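Side-chain contacts in protein transport protein SEC7 (Saccharomyces cerevisiae, PDB 4OIY), which activates the small GTPase ARF1 by guanine nucleotide exchange at the trans-Golgi network, here represented by its catalytic Sec7 domain: residues M86-A91 / Y134-S139; A72-F77 / M112-E117; E160-N165 / D177-L182. All coordinates share one frame; numbering follows the deposited sequence. Where two conformers were deposited one is given.

Contact 1: M86-A91 / Y134-S139; sequences MSIVDA and YVLSYS
Ile88 reaches across to Leu136 and Ser137, and of residues 86-91 it alone meets residues 134-139, a clear case of a contact that rests on one projecting side chain. The apolar part comes first. The methyl CD2 of Leu136 faces both methyls of the isoleucine, the branch CG2 and the terminal CD1, at about the same range: CG2 of Ile88 is 4.1 Å from Leu136 CD2, and CD1 of Ile88 is equally far from that methyl. CG1 of Ile88 stands anti to the backbone N (chi1 -171°), and the chain continues extended, carrying CD1 out towards helix 130-148. These are ordinary van der Waals separations. Leu182 of helix 176-188 touches both Ile88 and Leu136, while Leu140 and Ala133 add further hydrocarbon around the isoleucine.

The polar groups find their partners elsewhere. Ser137 was deposited in two conformers; in the one described, its hydroxyl bonds back to Ala133 O, so that its approach to CD1 of Ile88 is at most simple packing. On the other segment, Ser87 is the N-cap of helix 88-96: Asp90 N donates to Ser87 OG at 3.0 Å, with an almost straight N-H...O angle of 165°. The same hydroxyl is hydrogen-bonded to Glu185, tying the helix start to helix 176-188.

Helix 88-96, N-capped by Ser87, is thus packed through Ile88 on the long helix 130-148, and Leu182 of helix 176-188 completes a buried three-helix junction in the all-helical Sec7 domain.

Contact 2: A72-F77 / M112-E117; sequences AIMHAF and MLKFAE
Lys114 and His75 join helix 105-122 to helix 68-79 in the all-helical Sec7 domain, and illustrate how the aliphatic part of a lysine can fill an interhelical gap while its ammonium serves elsewhere. The tight part is the lysine chain itself. Leaving the backbone with CG anti to N, it bends at chi2 (63°) and runs obliquely past the histidine: CG of Lys114 lies 3.7 Å from His75 CD2, and CD of Lys114 is just as near that atom. At its end the ammonium forms a salt bridge with Asp79, on the same helix as His75. With Lys114 cut back to an alanine, the imidazole is likely to lose the methylenes beside it and Asp79 its salt-bridge partner.

Elsewhere the packing is slack. On the buried flank, Met74 SD comes no nearer than 4.3 Å to Lys114 CB. Toward the partly exposed flank, His75 NE2 and Glu117 OE1 do not meet, being 6.1 Å apart. The lysine side chain is also about 8 Å from that of Asp121, a magnesium-binding residue. Back in the tight part, the closest approach is a methylene's to the backbone: Lys114 CE stands 3.5 Å from His75 O.

Contact 3: E160-N165 / D177-L182; sequences EFLENN and DFLEGL
Leu179 enters from helix 176-188 against Phe161, Leu162 and Asn165, and shows how one leucine can be held by three residues clustered at the end of a short helix. Most of the contact is hydrocarbon. Among the side-chain contacts the closest is that of Leu162 CD2 to Leu179 CB, 3.6 Å, and the same methyl of Leu162 lies 3.8 Å from Leu179 CD1. The two branches of Leu179 then part: CD1 rests 4.0 Å from Asn165 CB, whereas CD2 of Leu179 meets Phe161 CE2 at 4.1 Å. Phe161 and Leu162 each cross Leu179 at a slant, and Leu174, from the intervening loop, also touches Leu179.

The aromatic ring adds a second kind of approach. CG of Phe161 is anti to the backbone N (chi1 180°), which sends the ring toward the opposing helix, and its edge meets a peptide carbonyl there: CE2 of Phe161 is 3.5 Å from Leu179 O, near the ring plane.

The polar groups do not bond across the contact. Asn165 ND2 donates to Phe161 O at 3.0 Å through a bent bond (137°), the donor tilted 30° from the carbonyl plane. ND2 also bonds to Ser139 OG on helix 130-148 and stands over a face of the Phe161 ring, toward its rim. The buried amide nitrogen thereby has two oxygen partners, which should limit rotation of the amide. Two helices linked by an eleven-residue connection and packed together through Leu179, Leu162 and Phe161 form the C-terminal end of this all-helical Sec7 domain.

All three contacts belong to one Sec7 domain built from helices alone. Contacts 1 and 2 interlock along the chain, since their segments alternate in the order 72-77, 86-91, 112-117, 134-139; contact 3 follows both. Their centres are 14 Å apart for contacts 1 and 2 and 12 Å for contacts 1 and 3, whereas contacts 2 and 3 are separated by 25 Å and do not touch. Contact 1 is therefore the bridge: helix 130-148 packs against Phe115 of contact 2 and meets contact 3 through Ser139 and Leu136. The contacts thus link the part of the exchange domain from helix 68-79 to helix 176-188.

Contact 1: M86-A91 / Y134-S139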
loop_
_atom_site.group_PDB
_atom_site.type_symbol
_atom_site.label_atom_id
_atom_site.label_comp_id
_atom_site.label_asym_id
_atom_site.label_seq_id
_atom_site.Cartn_x
_atom_site.Cartn_y
_atom_site.Cartn_z
ATOM N N MET A 86 -7.337 11.623 -7.450
ATOM C CA MET A 86 -6.046 11.846 -6.791
ATOM C C MET A 86 -4.920 11.778 -7.798
ATOM O O MET A 86 -5.008 11.021 -8.760
ATOM C CB MET A 86 -5.769 10.755 -5.762
ATOM C CG MET A 86 -6.665 10.780 -4.552
ATOM S SD MET A 86 -6.063 9.562 -3.377
ATOM C CE MET A 86 -7.312 9.720 -2.109
ATOM N N SER A 87 -3.841 12.522 -7.558
ATOM C CA SER A 87 -2.609 12.280 -8.304
ATOM C C SER A 87 -2.096 10.891 -7.927
ATOM O O SER A 87 -2.440 10.354 -6.869
ATOM C CB SER A 87 -1.544 13.321 -7.996
ATOM O OG SER A 87 -0.940 13.090 -6.741
ATOM N N ILE A 88 -1.274 10.307 -8.789
ATOM C CA ILE A 88 -0.714 8.998 -8.466
ATOM C C ILE A 88 0.114 9.063 -7.176
ATOM O O ILE A 88 0.140 8.087 -6.409
ATOM C CB ILE A 88 0.078 8.382 -9.637
ATOM C CG1 ILE A 88 0.451 6.922 -9.327
ATOM C CG2 ILE A 88 1.322 9.201 -9.955
ATOM C CD1 ILE A 88 1.072 6.184 -10.492
ATOM N N VAL A 89 0.746 10.209 -6.903
ATOM C CA VAL A 89 1.490 10.372 -5.645
ATOM C C VAL A 89 0.560 10.375 -4.426
ATOM O O VAL A 89 0.851 9.730 -3.427
ATOM C CB VAL A 89 2.380 11.633 -5.675
ATOM C CG1 VAL A 89 2.904 11.990 -4.280
ATOM C CG2 VAL A 89 3.523 11.420 -6.647
ATOM N N ASP A 90 -0.553 11.091 -4.502
ATOM C CA ASP A 90 -1.482 11.119 -3.381
ATOM C C ASP A 90 -2.106 9.750 -3.145
ATOM O O ASP A 90 -2.282 9.329 -2.001
ATOM C CB ASP A 90 -2.525 12.218 -3.572
ATOM C CG ASP A 90 -1.984 13.599 -3.179
ATOM O OD1 ASP A 90 -0.987 13.671 -2.423
ATOM O OD2 ASP A 90 -2.550 14.604 -3.622
ATOM N N ALA A 91 -2.392 9.035 -4.228
ATOM C CA ALA A 91 -2.895 7.666 -4.119
ATOM C C ALA A 91 -1.867 6.742 -3.483
ATOM O O ALA A 91 -2.186 6.008 -2.562
ATOM C CB ALA A 91 -3.313 7.139 -5.482
ATOM N N TYR A 134 2.111 1.181 -12.850
ATOM C CA TYR A 134 2.900 0.179 -12.143
ATOM C C TYR A 134 4.371 0.583 -12.071
ATOM O O TYR A 134 4.932 0.704 -10.993
ATOM C CB TYR A 134 2.745 -1.178 -12.840
ATOM C CG TYR A 134 3.598 -2.323 -12.314
ATOM C CD1 TYR A 134 3.315 -2.938 -11.100
ATOM C CD2 TYR A 134 4.639 -2.842 -13.075
ATOM C CE1 TYR A 134 4.069 -4.005 -10.647
ATOM C CE2 TYR A 134 5.398 -3.907 -12.623
ATOM C CZ TYR A 134 5.110 -4.487 -11.411
ATOM O OH TYR A 134 5.867 -5.558 -10.971
ATOM N N VAL A 135 4.998 0.819 -13.224
ATOM C CA VAL A 135 6.423 1.155 -13.212
ATOM C C VAL A 135 6.697 2.517 -12.592
ATOM O O VAL A 135 7.709 2.709 -11.914
ATOM C CB VAL A 135 7.096 1.056 -14.599
ATOM C CG1 VAL A 135 6.967 -0.354 -15.155
ATOM C CG2 VAL A 135 6.554 2.101 -15.562
ATOM N N LEU A 136 5.789 3.467 -12.814
ATOM C CA LEU A 136 5.947 4.797 -12.246
ATOM C C LEU A 136 5.928 4.735 -10.724
ATOM O O LEU A 136 6.656 5.469 -10.069
ATOM C CB LEU A 136 4.854 5.731 -12.764
ATOM C CG LEU A 136 4.898 7.185 -12.281
ATOM C CD1 LEU A 136 6.258 7.806 -12.556
ATOM C CD2 LEU A 136 3.799 7.988 -12.955
ATOM N N SER A 137 5.113 3.837 -10.168
ATOM C CA SER A 137 5.019 3.698 -8.718
ATOM C C SER A 137 6.358 3.305 -8.093
ATOM O O SER A 137 6.724 3.814 -7.050
ATOM C CB SER A 137 3.933 2.696 -8.340
ATOM O OG SER A 137 2.669 3.187 -8.727
ATOM N N TYR A 138 7.104 2.406 -8.739
ATOM C CA TYR A 138 8.437 2.053 -8.232
ATOM C C TYR A 138 9.411 3.222 -8.296
ATOM O O TYR A 138 10.206 3.431 -7.388
ATOM C CB TYR A 138 9.040 0.866 -8.991
ATOM C CG TYR A 138 8.372 -0.428 -8.639
ATOM C CD1 TYR A 138 8.810 -1.184 -7.558
ATOM C CD2 TYR A 138 7.284 -0.881 -9.362
ATOM C CE1 TYR A 138 8.178 -2.365 -7.216
ATOM C CE2 TYR A 138 6.658 -2.060 -9.040
ATOM C CZ TYR A 138 7.109 -2.798 -7.963
ATOM O OH TYR A 138 6.471 -3.967 -7.640
ATOM N N SER A 139 9.326 3.998 -9.373
ATOM C CA SER A 139 10.191 5.158 -9.515
ATOM C C SER A 139 9.880 6.194 -8.436
ATOM O O SER A 139 10.784 6.848 -7.919
ATOM C CB SER A 139 10.036 5.762 -10.908
ATOM O OG SER A 139 10.896 6.859 -11.075
#

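Contact 2: A72-F77 / M112-E117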
loop_
_atom_site.group_PDB
_atom_site.type_symbol
_atom_site.label_atom_id
_atom_site.label_comp_id
_atom_site.label_asym_id
_atom_site.label_seq_id
_atom_site.Cartn_x
_atom_site.Cartn_y
_atom_site.Cartn_z
ATOM N N ALA A 72 -6.298 -12.850 -2.161
ATOM C CA ALA A 72 -7.681 -12.389 -2.300
ATOM C C ALA A 72 -8.017 -11.286 -1.290
ATOM O O ALA A 72 -8.665 -10.295 -1.644
ATOM C CB ALA A 72 -8.642 -13.562 -2.172
ATOM N N ILE A 73 -7.552 -11.445 -0.053
ATOM C CA ILE A 73 -7.748 -10.429 0.985
ATOM C C ILE A 73 -7.022 -9.146 0.588
ATOM O O ILE A 73 -7.557 -8.052 0.759
ATOM C CB ILE A 73 -7.254 -10.914 2.376
ATOM C CG1 ILE A 73 -8.120 -12.078 2.875
ATOM C CG2 ILE A 73 -7.285 -9.780 3.403
ATOM C CD1 ILE A 73 -7.471 -12.909 3.963
ATOM N N MET A 74 -5.799 -9.275 0.084
ATOM C CA MET A 74 -5.041 -8.106 -0.347
ATOM C C MET A 74 -5.752 -7.388 -1.491
ATOM O O MET A 74 -5.795 -6.170 -1.516
ATOM C CB MET A 74 -3.620 -8.501 -0.750
ATOM C CG MET A 74 -2.717 -7.323 -1.078
ATOM S SD MET A 74 -2.774 -6.854 -2.816
ATOM C CE MET A 74 -1.662 -8.104 -3.447
ATOM N N HIS A 75 -6.307 -8.139 -2.439
ATOM C CA HIS A 75 -7.040 -7.505 -3.529
ATOM C C HIS A 75 -8.250 -6.732 -3.000
ATOM O O HIS A 75 -8.506 -5.592 -3.422
ATOM C CB HIS A 75 -7.428 -8.528 -4.582
ATOM C CG HIS A 75 -6.259 -9.029 -5.376
ATOM N ND1 HIS A 75 -6.336 -10.127 -6.206
ATOM C CD2 HIS A 75 -4.983 -8.587 -5.456
ATOM C CE1 HIS A 75 -5.160 -10.329 -6.774
ATOM N NE2 HIS A 75 -4.322 -9.404 -6.339
ATOM N N ALA A 76 -8.964 -7.334 -2.053
ATOM C CA ALA A 76 -10.095 -6.657 -1.406
ATOM C C ALA A 76 -9.638 -5.411 -0.646
ATOM O O ALA A 76 -10.323 -4.406 -0.630
ATOM C CB ALA A 76 -10.819 -7.598 -0.458
ATOM N N PHE A 77 -8.480 -5.490 -0.014
ATOM C CA PHE A 77 -7.922 -4.367 0.739
ATOM C C PHE A 77 -7.706 -3.175 -0.200
ATOM O O PHE A 77 -8.156 -2.067 0.086
ATOM C CB PHE A 77 -6.619 -4.849 1.392
ATOM C CG PHE A 77 -5.891 -3.830 2.225
ATOM C CD1 PHE A 77 -6.174 -3.695 3.577
ATOM C CD2 PHE A 77 -4.862 -3.080 1.677
ATOM C CE1 PHE A 77 -5.471 -2.798 4.360
ATOM C CE2 PHE A 77 -4.164 -2.167 2.452
ATOM C CZ PHE A 77 -4.463 -2.040 3.798
ATOM N N MET A 112 1.825 -3.756 -5.921
ATOM C CA MET A 112 1.955 -2.597 -6.787
ATOM C C MET A 112 1.180 -2.778 -8.076
ATOM O O MET A 112 0.670 -1.798 -8.621
ATOM C CB MET A 112 3.432 -2.259 -7.022
ATOM C CG MET A 112 4.194 -2.016 -5.709
ATOM S SD MET A 112 3.332 -0.976 -4.496
ATOM C CE MET A 112 3.222 0.479 -5.501
ATOM N N LEU A 113 1.054 -4.019 -8.554
ATOM C CA LEU A 113 0.219 -4.267 -9.735
ATOM C C LEU A 113 -1.253 -4.029 -9.427
ATOM O O LEU A 113 -1.959 -3.413 -10.230
ATOM C CB LEU A 113 0.433 -5.666 -10.323
ATOM C CG LEU A 113 -0.415 -5.969 -11.568
ATOM C CD1 LEU A 113 -0.148 -4.984 -12.698
ATOM C CD2 LEU A 113 -0.166 -7.405 -12.007
ATOM N N LYS A 114 -1.716 -4.493 -8.269
ATOM C CA LYS A 114 -3.107 -4.273 -7.882
ATOM C C LYS A 114 -3.378 -2.790 -7.635
ATOM O O LYS A 114 -4.422 -2.274 -8.036
ATOM C CB LYS A 114 -3.464 -5.085 -6.644
ATOM C CG LYS A 114 -4.906 -4.938 -6.194
ATOM C CD LYS A 114 -5.926 -5.440 -7.207
ATOM C CE LYS A 114 -7.334 -5.228 -6.666
ATOM N NZ LYS A 114 -8.411 -5.523 -7.645
ATOM N N PHE A 115 -2.446 -2.107 -6.973
ATOM C CA PHE A 115 -2.540 -0.656 -6.819
ATOM C C PHE A 115 -2.692 0.025 -8.177
ATOM O O PHE A 115 -3.586 0.853 -8.364
ATOM C CB PHE A 115 -1.316 -0.099 -6.097
ATOM C CG PHE A 115 -1.203 1.391 -6.181
ATOM C CD1 PHE A 115 -1.943 2.190 -5.325
ATOM C CD2 PHE A 115 -0.403 1.993 -7.139
ATOM C CE1 PHE A 115 -1.879 3.560 -5.417
ATOM C CE2 PHE A 115 -0.340 3.374 -7.239
ATOM C CZ PHE A 115 -1.082 4.152 -6.371
ATOM N N ALA A 116 -1.827 -0.331 -9.121
ATOM C CA ALA A 116 -1.837 0.293 -10.449
ATOM C C ALA A 116 -3.167 0.050 -11.142
ATOM O O ALA A 116 -3.731 0.959 -11.745
ATOM C CB ALA A 116 -0.690 -0.243 -11.299
ATOM N N GLU A 117 -3.672 -1.171 -11.055
ATOM C CA GLU A 117 -4.945 -1.509 -11.683
ATOM C C GLU A 117 -6.093 -0.696 -11.096
ATOM O O GLU A 117 -6.932 -0.175 -11.837
ATOM C CB GLU A 117 -5.206 -3.011 -11.585
ATOM C CG GLU A 117 -4.307 -3.811 -12.515
ATOM C CD GLU A 117 -4.285 -5.295 -12.214
ATOM O OE1 GLU A 117 -4.889 -5.716 -11.206
ATOM O OE2 GLU A 117 -3.636 -6.046 -12.980
#

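Contact 3: E160-N165 / D177-L182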
loop_
_atom_site.group_PDB
_atom_site.type_symbol
_atom_site.label_atom_id
_atom_site.label_comp_id
_atom_site.label_asym_id
_atom_site.label_seq_id
_atom_site.Cartn_x
_atom_site.Cartn_y
_atom_site.Cartn_z
ATOM N N GLU A 160 17.439 13.097 -13.169
ATOM C CA GLU A 160 17.554 11.651 -13.013
ATOM C C GLU A 160 16.190 10.967 -12.945
ATOM O O GLU A 160 16.003 9.891 -13.509
ATOM C CB GLU A 160 18.397 11.309 -11.787
ATOM C CG GLU A 160 19.880 11.519 -12.040
ATOM C CD GLU A 160 20.714 11.565 -10.776
ATOM O OE1 GLU A 160 20.146 11.672 -9.668
ATOM O OE2 GLU A 160 21.958 11.503 -10.900
ATOM N N PHE A 161 15.241 11.602 -12.268
ATOM C CA PHE A 161 13.876 11.081 -12.177
ATOM C C PHE A 161 13.223 11.008 -13.568
ATOM O O PHE A 161 12.574 10.017 -13.905
ATOM C CB PHE A 161 13.065 11.935 -11.210
ATOM C CG PHE A 161 11.646 11.487 -11.056
ATOM C CD1 PHE A 161 11.347 10.259 -10.475
ATOM C CD2 PHE A 161 10.609 12.293 -11.481
ATOM C CE1 PHE A 161 10.035 9.847 -10.329
ATOM C CE2 PHE A 161 9.298 11.884 -11.345
ATOM C CZ PHE A 161 9.010 10.658 -10.775
ATOM N N LEU A 162 13.411 12.045 -14.379
ATOM C CA LEU A 162 12.937 12.040 -15.764
ATOM C C LEU A 162 13.558 10.899 -16.553
ATOM O O LEU A 162 12.858 10.167 -17.256
ATOM C CB LEU A 162 13.247 13.371 -16.456
ATOM C CG LEU A 162 12.634 14.616 -15.824
ATOM C CD1 LEU A 162 13.135 15.844 -16.563
ATOM C CD2 LEU A 162 11.112 14.580 -15.801
ATOM N N GLU A 163 14.873 10.722 -16.420
ATOM C CA GLU A 163 15.568 9.648 -17.136
ATOM C C GLU A 163 15.045 8.259 -16.763
ATOM O O GLU A 163 14.875 7.390 -17.625
ATOM C CB GLU A 163 17.068 9.716 -16.872
ATOM C CG GLU A 163 17.745 10.923 -17.502
ATOM C CD GLU A 163 19.169 11.110 -17.026
ATOM O OE1 GLU A 163 19.732 10.163 -16.438
ATOM O OE2 GLU A 163 19.723 12.212 -17.241
ATOM N N ASN A 164 14.778 8.074 -15.477
ATOM C CA ASN A 164 14.330 6.790 -14.947
ATOM C C ASN A 164 12.964 6.359 -15.483
ATOM O O ASN A 164 12.614 5.177 -15.429
ATOM C CB ASN A 164 14.309 6.825 -13.418
ATOM C CG ASN A 164 15.703 6.822 -12.813
ATOM O OD1 ASN A 164 16.698 6.545 -13.493
ATOM N ND2 ASN A 164 15.782 7.114 -11.522
ATOM N N ASN A 165 12.203 7.310 -16.013
ATOM C CA ASN A 165 10.875 7.027 -16.544
ATOM C C ASN A 165 10.767 7.163 -18.057
ATOM O O ASN A 165 9.664 7.197 -18.604
ATOM C CB ASN A 165 9.864 7.916 -15.848
ATOM C CG ASN A 165 9.689 7.529 -14.397
ATOM O OD1 ASN A 165 9.158 6.463 -14.110
ATOM N ND2 ASN A 165 10.149 8.374 -13.481
ATOM N N ASP A 177 6.524 18.190 -17.803
ATOM C CA ASP A 177 5.780 18.960 -16.806
ATOM C C ASP A 177 4.995 18.054 -15.855
ATOM O O ASP A 177 4.877 18.349 -14.670
ATOM C CB ASP A 177 4.832 19.964 -17.466
ATOM C CG ASP A 177 4.292 20.982 -16.477
ATOM O OD1 ASP A 177 5.086 21.816 -15.993
ATOM O OD2 ASP A 177 3.082 20.937 -16.167
ATOM N N PHE A 178 4.465 16.954 -16.381
ATOM C CA PHE A 178 3.708 15.998 -15.575
ATOM C C PHE A 178 4.614 15.341 -14.540
ATOM O O PHE A 178 4.274 15.274 -13.366
ATOM C CB PHE A 178 3.061 14.937 -16.464
ATOM C CG PHE A 178 2.378 13.845 -15.704
ATOM C CD1 PHE A 178 1.150 14.064 -15.108
ATOM C CD2 PHE A 178 2.969 12.601 -15.581
ATOM C CE1 PHE A 178 0.520 13.058 -14.405
ATOM C CE2 PHE A 178 2.347 11.586 -14.874
ATOM C CZ PHE A 178 1.123 11.814 -14.284
ATOM N N LEU A 179 5.770 14.868 -14.990
ATOM C CA LEU A 179 6.725 14.231 -14.085
ATOM C C LEU A 179 7.303 15.225 -13.079
ATOM O O LEU A 179 7.485 14.880 -11.914
ATOM C CB LEU A 179 7.846 13.541 -14.867
ATOM C CG LEU A 179 7.451 12.263 -15.625
ATOM C CD1 LEU A 179 8.632 11.716 -16.414
ATOM C CD2 LEU A 179 6.919 11.195 -14.672
ATOM N N GLU A 180 7.580 16.453 -13.515
ATOM C CA GLU A 180 8.088 17.474 -12.590
ATOM C C GLU A 180 7.085 17.725 -11.460
ATOM O O GLU A 180 7.473 17.881 -10.308
ATOM C CB GLU A 180 8.393 18.781 -13.316
ATOM C CG GLU A 180 9.011 19.836 -12.408
ATOM C CD GLU A 180 9.558 21.034 -13.161
ATOM O OE1 GLU A 180 9.919 22.024 -12.491
ATOM O OE2 GLU A 180 9.649 20.987 -14.408
ATOM N N GLY A 181 5.795 17.753 -11.795
ATOM C CA GLY A 181 4.743 17.895 -10.804
ATOM C C GLY A 181 4.798 16.806 -9.749
ATOM O O GLY A 181 4.764 17.080 -8.565
ATOM N N LEU A 182 4.910 15.560 -10.193
ATOM C CA LEU A 182 4.979 14.445 -9.251
ATOM C C LEU A 182 6.245 14.506 -8.395
ATOM O O LEU A 182 6.192 14.241 -7.194
ATOM C CB LEU A 182 4.909 13.104 -9.984
ATOM C CG LEU A 182 3.659 12.830 -10.827
ATOM C CD1 LEU A 182 3.738 11.439 -11.436
ATOM C CD2 LEU A 182 2.401 12.994 -9.997
#